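Local atomic coordinates of suppressor protein MPT5 (Saccharomyces cerevisiae, PDB entry 5BZV), a protein that binds the 3'-untranslated regions of target mRNAs through its Pumilio homology domain and regulates them after transcription, repressing HO. Residues A[100-105]-A[142-147]; A[221-226]-A[258-263]. One frame throughout, in Å; residues are numbered along the deposited sequence.

Contact 1. Residues A[100-105]-A[142-147]; sequences RSLQKI and NHVIQK. With nucleotides of chain B.
Gln-103 and His-143 meet where the RNA-reading helices of Pumilio repeats 3 and 4 run side by side, their axes 9.3 Å apart and nearly parallel (2°). The protein-protein contact is largely apolar, though the amide of Gln-103 takes part in it. Leu-102 and Val-144 cross at about a right angle, CD2 of Leu-102 lying 3.8 Å from CG1 of Val-144. The methylenes of Lys-147 pass over the start of the Gln-103 side chain, CG of Lys-147 resting 3.9 Å from CB of Gln-103. Gln-103 NE2 lies 3.5 Å from CB of His-143.

Three amide side chains, Gln-103, Asn-142 and Gln-146, turn to the RNA of chain B. Extended beyond CG (chi2 170°), Gln-103 presents its amide to A7, donating from NE2 to N1 (2.7 Å) and accepting at OE1 from N6; NE2 also bonds Thr-99, which helps fix the amide's rotation. U6 is read by Asn-142, whose OD1 accepts from N3 in an almost straight bond (2.8 Å, 175°) while its ND2 donates to O2. Gln-146 NE2 reaches O4 of the same base in a longer, more bent bond.

Stacking completes the site. A7 lies between two flat groups: the ring of His-143, with A7 C5 above its centre, and the guanidinium of Arg-100, whose plane has A7 C2 3.4 Å above its centre. The opposite face of that guanidinium is covered by U8, offset toward the rim, so Arg-100 is itself sandwiched between consecutive bases.

On the flanks, Arg-100 touches helix 62-69 and Asn-142 and Gln-146 pack on Val-182 of helix 179-189. Behind the reading face, Leu-102 and Val-144 both touch Ser-93 of helix 89-93. Helices 98-107 and 141-151 thus stand between helices 62-69 and 179-189 in the row of RNA-facing helices.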
loop_
_atom_site.group_PDB
_atom_site.type_symbol
_atom_site.label_atom_id
_atom_site.label_comp_id
_atom_site.label_asym_id
_atom_site.label_seq_id
_atom_site.Cartn_x
_atom_site.Cartn_y
_atom_site.Cartn_z
ATOM N N ARG A 100 -1.106 -14.005 14.982
ATOM C CA ARG A 100 -2.043 -14.981 14.431
ATOM C C ARG A 100 -3.363 -14.961 15.194
ATOM O O ARG A 100 -4.440 -15.012 14.601
ATOM C CB ARG A 100 -1.445 -16.386 14.482
ATOM C CG ARG A 100 -0.128 -16.537 13.737
ATOM C CD ARG A 100 -0.318 -16.366 12.241
ATOM N NE ARG A 100 0.908 -16.687 11.511
ATOM C CZ ARG A 100 0.987 -16.807 10.190
ATOM N NH1 ARG A 100 -0.092 -16.626 9.442
ATOM N NH2 ARG A 100 2.150 -17.106 9.619
ATOM N N SER A 101 -3.265 -14.894 16.516
ATOM C CA SER A 101 -4.441 -14.834 17.370
ATOM C C SER A 101 -5.279 -13.603 17.063
ATOM O O SER A 101 -6.497 -13.702 16.879
ATOM C CB SER A 101 -4.024 -14.801 18.843
ATOM O OG SER A 101 -3.239 -15.929 19.161
ATOM N N LEU A 102 -4.623 -12.443 17.015
ATOM C CA LEU A 102 -5.332 -11.174 16.882
ATOM C C LEU A 102 -5.998 -11.041 15.510
ATOM O O LEU A 102 -7.145 -10.596 15.416
ATOM C CB LEU A 102 -4.392 -9.990 17.179
ATOM C CG LEU A 102 -5.072 -8.623 17.283
ATOM C CD1 LEU A 102 -6.268 -8.735 18.211
ATOM C CD2 LEU A 102 -4.101 -7.567 17.790
ATOM N N GLN A 103 -5.294 -11.456 14.457
ATOM C CA GLN A 103 -5.853 -11.435 13.109
ATOM C C GLN A 103 -7.158 -12.224 13.094
ATOM O O GLN A 103 -8.170 -11.762 12.566
ATOM C CB GLN A 103 -4.867 -12.055 12.108
ATOM C CG GLN A 103 -3.651 -11.196 11.795
ATOM C CD GLN A 103 -2.601 -11.945 10.991
ATOM O OE1 GLN A 103 -2.872 -12.437 9.891
ATOM N NE2 GLN A 103 -1.390 -12.035 11.539
ATOM N N LYS A 104 -7.115 -13.415 13.684
ATOM C CA LYS A 104 -8.267 -14.305 13.753
ATOM C C LYS A 104 -9.408 -13.695 14.579
ATOM O O LYS A 104 -10.585 -13.791 14.196
ATOM C CB LYS A 104 -7.845 -15.658 14.341
ATOM C CG LYS A 104 -8.984 -16.657 14.497
ATOM C CD LYS A 104 -9.513 -17.121 13.137
ATOM C CE LYS A 104 -10.675 -18.075 13.357
ATOM N NZ LYS A 104 -10.966 -18.882 12.150
ATOM N N ILE A 105 -9.057 -13.052 15.694
ATOM C CA ILE A 105 -10.042 -12.322 16.500
ATOM C C ILE A 105 -10.737 -11.195 15.709
ATOM O O ILE A 105 -11.970 -11.125 15.669
ATOM C CB ILE A 105 -9.419 -11.779 17.816
ATOM C CG1 ILE A 105 -9.084 -12.949 18.766
ATOM C CG2 ILE A 105 -10.364 -10.790 18.480
ATOM C CD1 ILE A 105 -8.213 -12.581 19.973
ATOM N N ASN A 142 2.467 -5.940 10.866
ATOM C CA ASN A 142 1.883 -5.309 9.678
ATOM C C ASN A 142 0.679 -6.106 9.171
ATOM O O ASN A 142 -0.223 -5.556 8.540
ATOM C CB ASN A 142 2.928 -5.078 8.576
ATOM C CG ASN A 142 3.185 -6.314 7.738
ATOM O OD1 ASN A 142 2.588 -6.490 6.668
ATOM N ND2 ASN A 142 4.095 -7.168 8.204
ATOM N N HIS A 143 0.647 -7.397 9.498
ATOM C CA HIS A 143 -0.479 -8.250 9.134
ATOM C C HIS A 143 -1.734 -7.931 9.949
ATOM O O HIS A 143 -2.850 -8.063 9.438
ATOM C CB HIS A 143 -0.095 -9.717 9.281
ATOM C CG HIS A 143 1.047 -10.119 8.408
ATOM N ND1 HIS A 143 0.955 -10.149 7.032
ATOM C CD2 HIS A 143 2.310 -10.505 8.710
ATOM C CE1 HIS A 143 2.112 -10.537 6.525
ATOM N NE2 HIS A 143 2.948 -10.760 7.520
ATOM N N VAL A 144 -1.550 -7.532 11.209
ATOM C CA VAL A 144 -2.668 -7.088 12.043
ATOM C C VAL A 144 -3.258 -5.781 11.512
ATOM O O VAL A 144 -4.486 -5.634 11.426
ATOM C CB VAL A 144 -2.262 -6.906 13.525
ATOM C CG1 VAL A 144 -3.378 -6.171 14.323
ATOM C CG2 VAL A 144 -1.934 -8.251 14.169
ATOM N N ILE A 145 -2.382 -4.839 11.159
ATOM C CA ILE A 145 -2.811 -3.561 10.587
ATOM C C ILE A 145 -3.562 -3.783 9.281
ATOM O O ILE A 145 -4.574 -3.135 9.011
ATOM C CB ILE A 145 -1.618 -2.619 10.315
ATOM C CG1 ILE A 145 -0.879 -2.291 11.617
ATOM C CG2 ILE A 145 -2.096 -1.340 9.625
ATOM C CD1 ILE A 145 -1.709 -1.500 12.619
ATOM N N GLN A 146 -3.061 -4.699 8.459
ATOM C CA GLN A 146 -3.753 -5.042 7.224
ATOM C C GLN A 146 -5.134 -5.636 7.497
ATOM O O GLN A 146 -6.102 -5.275 6.829
ATOM C CB GLN A 146 -2.893 -5.969 6.355
ATOM C CG GLN A 146 -1.671 -5.276 5.755
ATOM C CD GLN A 146 -0.872 -6.192 4.861
ATOM O OE1 GLN A 146 -1.434 -6.891 4.018
ATOM N NE2 GLN A 146 0.451 -6.205 5.046
ATOM N N LYS A 147 -5.229 -6.517 8.493
ATOM C CA LYS A 147 -6.508 -7.141 8.842
ATOM C C LYS A 147 -7.514 -6.070 9.209
ATOM O O LYS A 147 -8.666 -6.110 8.762
ATOM C CB LYS A 147 -6.366 -8.121 10.016
ATOM C CG LYS A 147 -6.766 -9.568 9.698
ATOM C CD LYS A 147 -8.182 -9.693 9.133
ATOM C CE LYS A 147 -8.477 -11.126 8.693
ATOM N NZ LYS A 147 -7.372 -11.728 7.886
ATOM P P A B 7 8.237 -14.792 5.210
ATOM O OP1 A B 7 9.000 -15.132 6.446
ATOM O OP2 A B 7 8.908 -15.045 3.906
ATOM O "O5'" A B 7 6.808 -15.511 5.112
ATOM C "C5'" A B 7 6.325 -16.379 6.128
ATOM C "C4'" A B 7 6.345 -15.729 7.491
ATOM O "O4'" A B 7 5.830 -14.376 7.408
ATOM C "C3'" A B 7 5.500 -16.400 8.563
ATOM O "O3'" A B 7 6.177 -17.472 9.187
ATOM C "C2'" A B 7 5.181 -15.252 9.507
ATOM O "O2'" A B 7 6.291 -14.963 10.344
ATOM C "C1'" A B 7 5.002 -14.107 8.516
ATOM N N9 A B 7 3.624 -14.046 8.006
ATOM C C8 A B 7 3.212 -14.216 6.707
ATOM N N7 A B 7 1.921 -14.102 6.548
ATOM C C5 A B 7 1.456 -13.841 7.831
ATOM C C6 A B 7 0.172 -13.617 8.346
ATOM N N6 A B 7 -0.943 -13.617 7.609
ATOM N N1 A B 7 0.081 -13.387 9.673
ATOM C C2 A B 7 1.187 -13.383 10.426
ATOM N N3 A B 7 2.445 -13.577 10.058
ATOM C C4 A B 7 2.503 -13.802 8.737
ATOM P P U B 6 7.157 -12.636 -0.085
ATOM O OP1 U B 6 8.508 -12.710 -0.714
ATOM O OP2 U B 6 6.182 -13.751 -0.255
ATOM O "O5'" U B 6 7.406 -12.490 1.470
ATOM C "C5'" U B 6 8.396 -11.610 1.982
ATOM C "C4'" U B 6 8.301 -11.588 3.476
ATOM O "O4'" U B 6 7.752 -10.308 3.882
ATOM C "C3'" U B 6 7.360 -12.658 4.019
ATOM O "O3'" U B 6 7.867 -13.227 5.222
ATOM C "C2'" U B 6 6.054 -11.901 4.257
ATOM O "O2'" U B 6 5.233 -12.423 5.278
ATOM C "C1'" U B 6 6.546 -10.500 4.598
ATOM N N1 U B 6 5.604 -9.467 4.168
ATOM C C2 U B 6 4.873 -8.830 5.148
ATOM O O2 U B 6 5.005 -9.098 6.333
ATOM N N3 U B 6 3.997 -7.874 4.679
ATOM C C4 U B 6 3.797 -7.516 3.355
ATOM O O4 U B 6 2.973 -6.640 3.079
ATOM C C5 U B 6 4.602 -8.238 2.405
ATOM C C6 U B 6 5.459 -9.177 2.833
ATOM P P U B 8 5.871 -18.980 8.736
ATOM O OP1 U B 8 7.030 -19.811 9.153
ATOM O OP2 U B 8 5.400 -19.004 7.328
ATOM O "O5'" U B 8 4.632 -19.391 9.638
ATOM C "C5'" U B 8 4.606 -20.656 10.264
ATOM C "C4'" U B 8 4.925 -20.566 11.735
ATOM O "O4'" U B 8 4.149 -19.505 12.343
ATOM C "C3'" U B 8 4.556 -21.813 12.515
ATOM O "O3'" U B 8 5.593 -22.764 12.484
ATOM C "C2'" U B 8 4.216 -21.294 13.904
ATOM O "O2'" U B 8 5.388 -21.113 14.682
ATOM C "C1'" U B 8 3.617 -19.928 13.577
ATOM N N1 U B 8 2.142 -19.965 13.438
ATOM C C2 U B 8 1.375 -19.946 14.587
ATOM O O2 U B 8 1.852 -19.935 15.705
ATOM N N3 U B 8 0.018 -19.955 14.375
ATOM C C4 U B 8 -0.631 -19.972 13.156
ATOM O O4 U B 8 -1.861 -19.979 13.141
ATOM C C5 U B 8 0.229 -19.988 12.009
ATOM C C6 U B 8 1.555 -19.975 12.186
#

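Contact 2. Residues A[221-226]-A[258-263]; sequences FLLDIK and EKFIKK. With nucleotides of chain B.
Pumilio repeats 6 and 7 join here, the last part of helix 215-223 and the residues that follow packing against helix 253-272. Leu-223 supplies the apolar part: its CD1 lies 3.9 Å from CG of Lys-259, and its CD2 approaches the edge of the Phe-260 ring, 4.2 Å from CD1. Two lysines frame this leucine. Lys-259, bent at chi2 (91°), brings NZ to the carboxylate of Asp-224 in a salt bridge, 2.6 Å from OD2 on its syn side and 28° out of the carboxylate plane; the second bond, to OD1, is weak. Lys-263 runs extended past Leu-223 CD2 before turning at its end, and its NZ makes a weak 3.0 Å bond to Leu-223 O while pairing more strongly with Asp-229.

Glu-258, one residue before Lys-259 on helix 253-272, serves the RNA instead. Extended beyond CG, it accepts at OE1 from both N1 (2.6 Å) and N2 of G2 of chain B, and its OE2 is held by Thr-324 of helix 318-326. A glutamate gripping the guanine Watson-Crick edge in this way is the characteristic guanine-reading arrangement of PUF repeats.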
loop_
_atom_site.group_PDB
_atom_site.type_symbol
_atom_site.label_atom_id
_atom_site.label_comp_id
_atom_site.label_asym_id
_atom_site.label_seq_id
_atom_site.Cartn_x
_atom_site.Cartn_y
_atom_site.Cartn_z
ATOM N N PHE A 221 1.394 4.909 -7.057
ATOM C CA PHE A 221 0.078 4.518 -6.606
ATOM C C PHE A 221 -0.865 5.726 -6.591
ATOM O O PHE A 221 -2.038 5.601 -6.948
ATOM C CB PHE A 221 0.128 3.843 -5.225
ATOM C CG PHE A 221 -1.164 3.157 -4.850
ATOM C CD1 PHE A 221 -1.379 1.822 -5.175
ATOM C CD2 PHE A 221 -2.178 3.855 -4.201
ATOM C CE1 PHE A 221 -2.581 1.188 -4.844
ATOM C CE2 PHE A 221 -3.377 3.229 -3.880
ATOM C CZ PHE A 221 -3.572 1.894 -4.195
ATOM N N LEU A 222 -0.361 6.885 -6.175
ATOM C CA LEU A 222 -1.178 8.107 -6.148
ATOM C C LEU A 222 -1.612 8.537 -7.543
ATOM O O LEU A 222 -2.698 9.100 -7.720
ATOM C CB LEU A 222 -0.420 9.266 -5.507
ATOM C CG LEU A 222 -0.269 9.306 -3.989
ATOM C CD1 LEU A 222 0.150 10.710 -3.542
ATOM C CD2 LEU A 222 -1.559 8.889 -3.311
ATOM N N LEU A 223 -0.750 8.287 -8.527
ATOM C CA LEU A 223 -1.006 8.727 -9.898
ATOM C C LEU A 223 -2.099 7.875 -10.560
ATOM O O LEU A 223 -2.606 8.223 -11.625
ATOM C CB LEU A 223 0.293 8.717 -10.721
ATOM C CG LEU A 223 1.314 9.836 -10.456
ATOM C CD1 LEU A 223 2.683 9.542 -11.087
ATOM C CD2 LEU A 223 0.795 11.183 -10.959
ATOM N N ASP A 224 -2.468 6.771 -9.911
ATOM C CA ASP A 224 -3.532 5.896 -10.399
ATOM C C ASP A 224 -4.896 6.239 -9.789
ATOM O O ASP A 224 -5.919 5.680 -10.183
ATOM C CB ASP A 224 -3.189 4.423 -10.109
ATOM C CG ASP A 224 -2.311 3.794 -11.186
ATOM O OD1 ASP A 224 -2.424 4.174 -12.370
ATOM O OD2 ASP A 224 -1.503 2.912 -10.846
ATOM N N ILE A 225 -4.915 7.142 -8.818
ATOM C CA ILE A 225 -6.182 7.568 -8.221
ATOM C C ILE A 225 -6.739 8.795 -8.961
ATOM O O ILE A 225 -6.236 9.913 -8.799
ATOM C CB ILE A 225 -6.025 7.859 -6.714
ATOM C CG1 ILE A 225 -5.274 6.713 -6.043
ATOM C CG2 ILE A 225 -7.381 8.032 -6.039
ATOM C CD1 ILE A 225 -4.960 6.977 -4.594
ATOM N N LYS A 226 -7.773 8.578 -9.772
ATOM C CA LYS A 226 -8.321 9.637 -10.619
ATOM C C LYS A 226 -8.881 10.846 -9.867
ATOM O O LYS A 226 -8.778 11.977 -10.347
ATOM C CB LYS A 226 -9.354 9.063 -11.595
ATOM C CG LYS A 226 -8.744 8.687 -12.948
ATOM C CD LYS A 226 -9.043 7.240 -13.354
ATOM C CE LYS A 226 -8.232 6.851 -14.594
ATOM N NZ LYS A 226 -8.452 5.439 -15.010
ATOM N N GLU A 258 7.960 8.183 -16.085
ATOM C CA GLU A 258 7.234 7.492 -17.153
ATOM C C GLU A 258 5.746 7.410 -16.829
ATOM O O GLU A 258 4.893 7.672 -17.681
ATOM C CB GLU A 258 7.782 6.076 -17.351
ATOM C CG GLU A 258 9.195 6.002 -17.915
ATOM C CD GLU A 258 9.621 4.568 -18.208
ATOM O OE1 GLU A 258 10.249 3.936 -17.323
ATOM O OE2 GLU A 258 9.317 4.067 -19.319
ATOM N N LYS A 259 5.450 7.027 -15.591
ATOM C CA LYS A 259 4.078 6.845 -15.147
ATOM C C LYS A 259 3.361 8.192 -15.293
ATOM O O LYS A 259 2.199 8.257 -15.702
ATOM C CB LYS A 259 4.086 6.361 -13.694
ATOM C CG LYS A 259 2.727 6.207 -13.018
ATOM C CD LYS A 259 2.175 4.803 -13.200
ATOM C CE LYS A 259 0.890 4.622 -12.416
ATOM N NZ LYS A 259 0.290 3.286 -12.697
ATOM N N PHE A 260 4.092 9.263 -14.996
ATOM C CA PHE A 260 3.561 10.619 -15.040
ATOM C C PHE A 260 3.294 11.036 -16.488
ATOM O O PHE A 260 2.236 11.587 -16.803
ATOM C CB PHE A 260 4.555 11.565 -14.353
ATOM C CG PHE A 260 4.150 13.019 -14.372
ATOM C CD1 PHE A 260 3.226 13.523 -13.455
ATOM C CD2 PHE A 260 4.727 13.895 -15.283
ATOM C CE1 PHE A 260 2.869 14.875 -13.476
ATOM C CE2 PHE A 260 4.379 15.246 -15.306
ATOM C CZ PHE A 260 3.452 15.734 -14.407
ATOM N N ILE A 261 4.254 10.757 -17.369
ATOM C CA ILE A 261 4.094 11.061 -18.786
ATOM C C ILE A 261 2.921 10.271 -19.409
ATOM O O ILE A 261 2.087 10.852 -20.108
ATOM C CB ILE A 261 5.399 10.817 -19.565
ATOM C CG1 ILE A 261 6.458 11.845 -19.146
ATOM C CG2 ILE A 261 5.155 10.891 -21.075
ATOM C CD1 ILE A 261 7.914 11.448 -19.505
ATOM N N LYS A 262 2.860 8.961 -19.171
ATOM C CA LYS A 262 1.722 8.171 -19.650
ATOM C C LYS A 262 0.397 8.752 -19.178
ATOM O O LYS A 262 -0.539 8.872 -19.957
ATOM C CB LYS A 262 1.828 6.717 -19.200
ATOM C CG LYS A 262 2.891 5.884 -19.939
ATOM C CD LYS A 262 3.336 4.722 -19.048
ATOM C CE LYS A 262 3.978 3.593 -19.836
ATOM N NZ LYS A 262 4.436 2.489 -18.928
ATOM N N LYS A 263 0.327 9.135 -17.909
ATOM C CA LYS A 263 -0.912 9.661 -17.344
ATOM C C LYS A 263 -1.371 10.931 -18.070
ATOM O O LYS A 263 -2.562 11.109 -18.329
ATOM C CB LYS A 263 -0.742 9.936 -15.854
ATOM C CG LYS A 263 -2.035 10.326 -15.153
ATOM C CD LYS A 263 -1.826 10.559 -13.667
ATOM C CE LYS A 263 -3.136 10.976 -13.004
ATOM N NZ LYS A 263 -4.258 10.066 -13.385
ATOM P P G B 2 17.794 -4.892 -18.024
ATOM O OP1 G B 2 18.329 -5.899 -17.079
ATOM O OP2 G B 2 16.630 -5.186 -18.898
ATOM O "O5'" G B 2 17.400 -3.589 -17.199
ATOM C "C5'" G B 2 18.361 -2.892 -16.414
ATOM C "C4'" G B 2 17.679 -1.958 -15.452
ATOM O "O4'" G B 2 17.005 -0.908 -16.189
ATOM C "C3'" G B 2 16.577 -2.590 -14.629
ATOM O "O3'" G B 2 17.081 -3.322 -13.526
ATOM C "C2'" G B 2 15.715 -1.393 -14.247
ATOM O "O2'" G B 2 16.274 -0.704 -13.136
ATOM C "C1'" G B 2 15.834 -0.518 -15.504
ATOM N N9 G B 2 14.678 -0.683 -16.407
ATOM C C8 G B 2 14.302 -1.778 -17.157
ATOM N N7 G B 2 13.193 -1.583 -17.830
ATOM C C5 G B 2 12.805 -0.282 -17.511
ATOM C C6 G B 2 11.696 0.500 -17.928
ATOM O O6 G B 2 10.779 0.203 -18.700
ATOM N N1 G B 2 11.714 1.764 -17.344
ATOM C C2 G B 2 12.680 2.227 -16.473
ATOM N N2 G B 2 12.529 3.480 -16.008
ATOM N N3 G B 2 13.720 1.511 -16.074
ATOM C C4 G B 2 13.717 0.277 -16.629
#

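Both contacts join consecutive Pumilio repeats of the same PUM-HD: contact 1, on helices 98-107 and 141-151, links repeats 3 and 4; contact 2, on helices 215-223 and 253-272, repeats 6 and 7. They come in series along the chain, on opposite sides of its centre, their centres 31 Å and their nearest atoms about 12 Å apart. In contact 1 both segments carry base-reading side chains; in contact 2 258-263 alone reads the base, through Glu-258, beside rather than within the interface. The RNA of chain B runs opposite to the repeats, since the later contact reads G2. Stacking repeats in this way is consistent with a single extended RNA-binding surface, as in other PUF proteins.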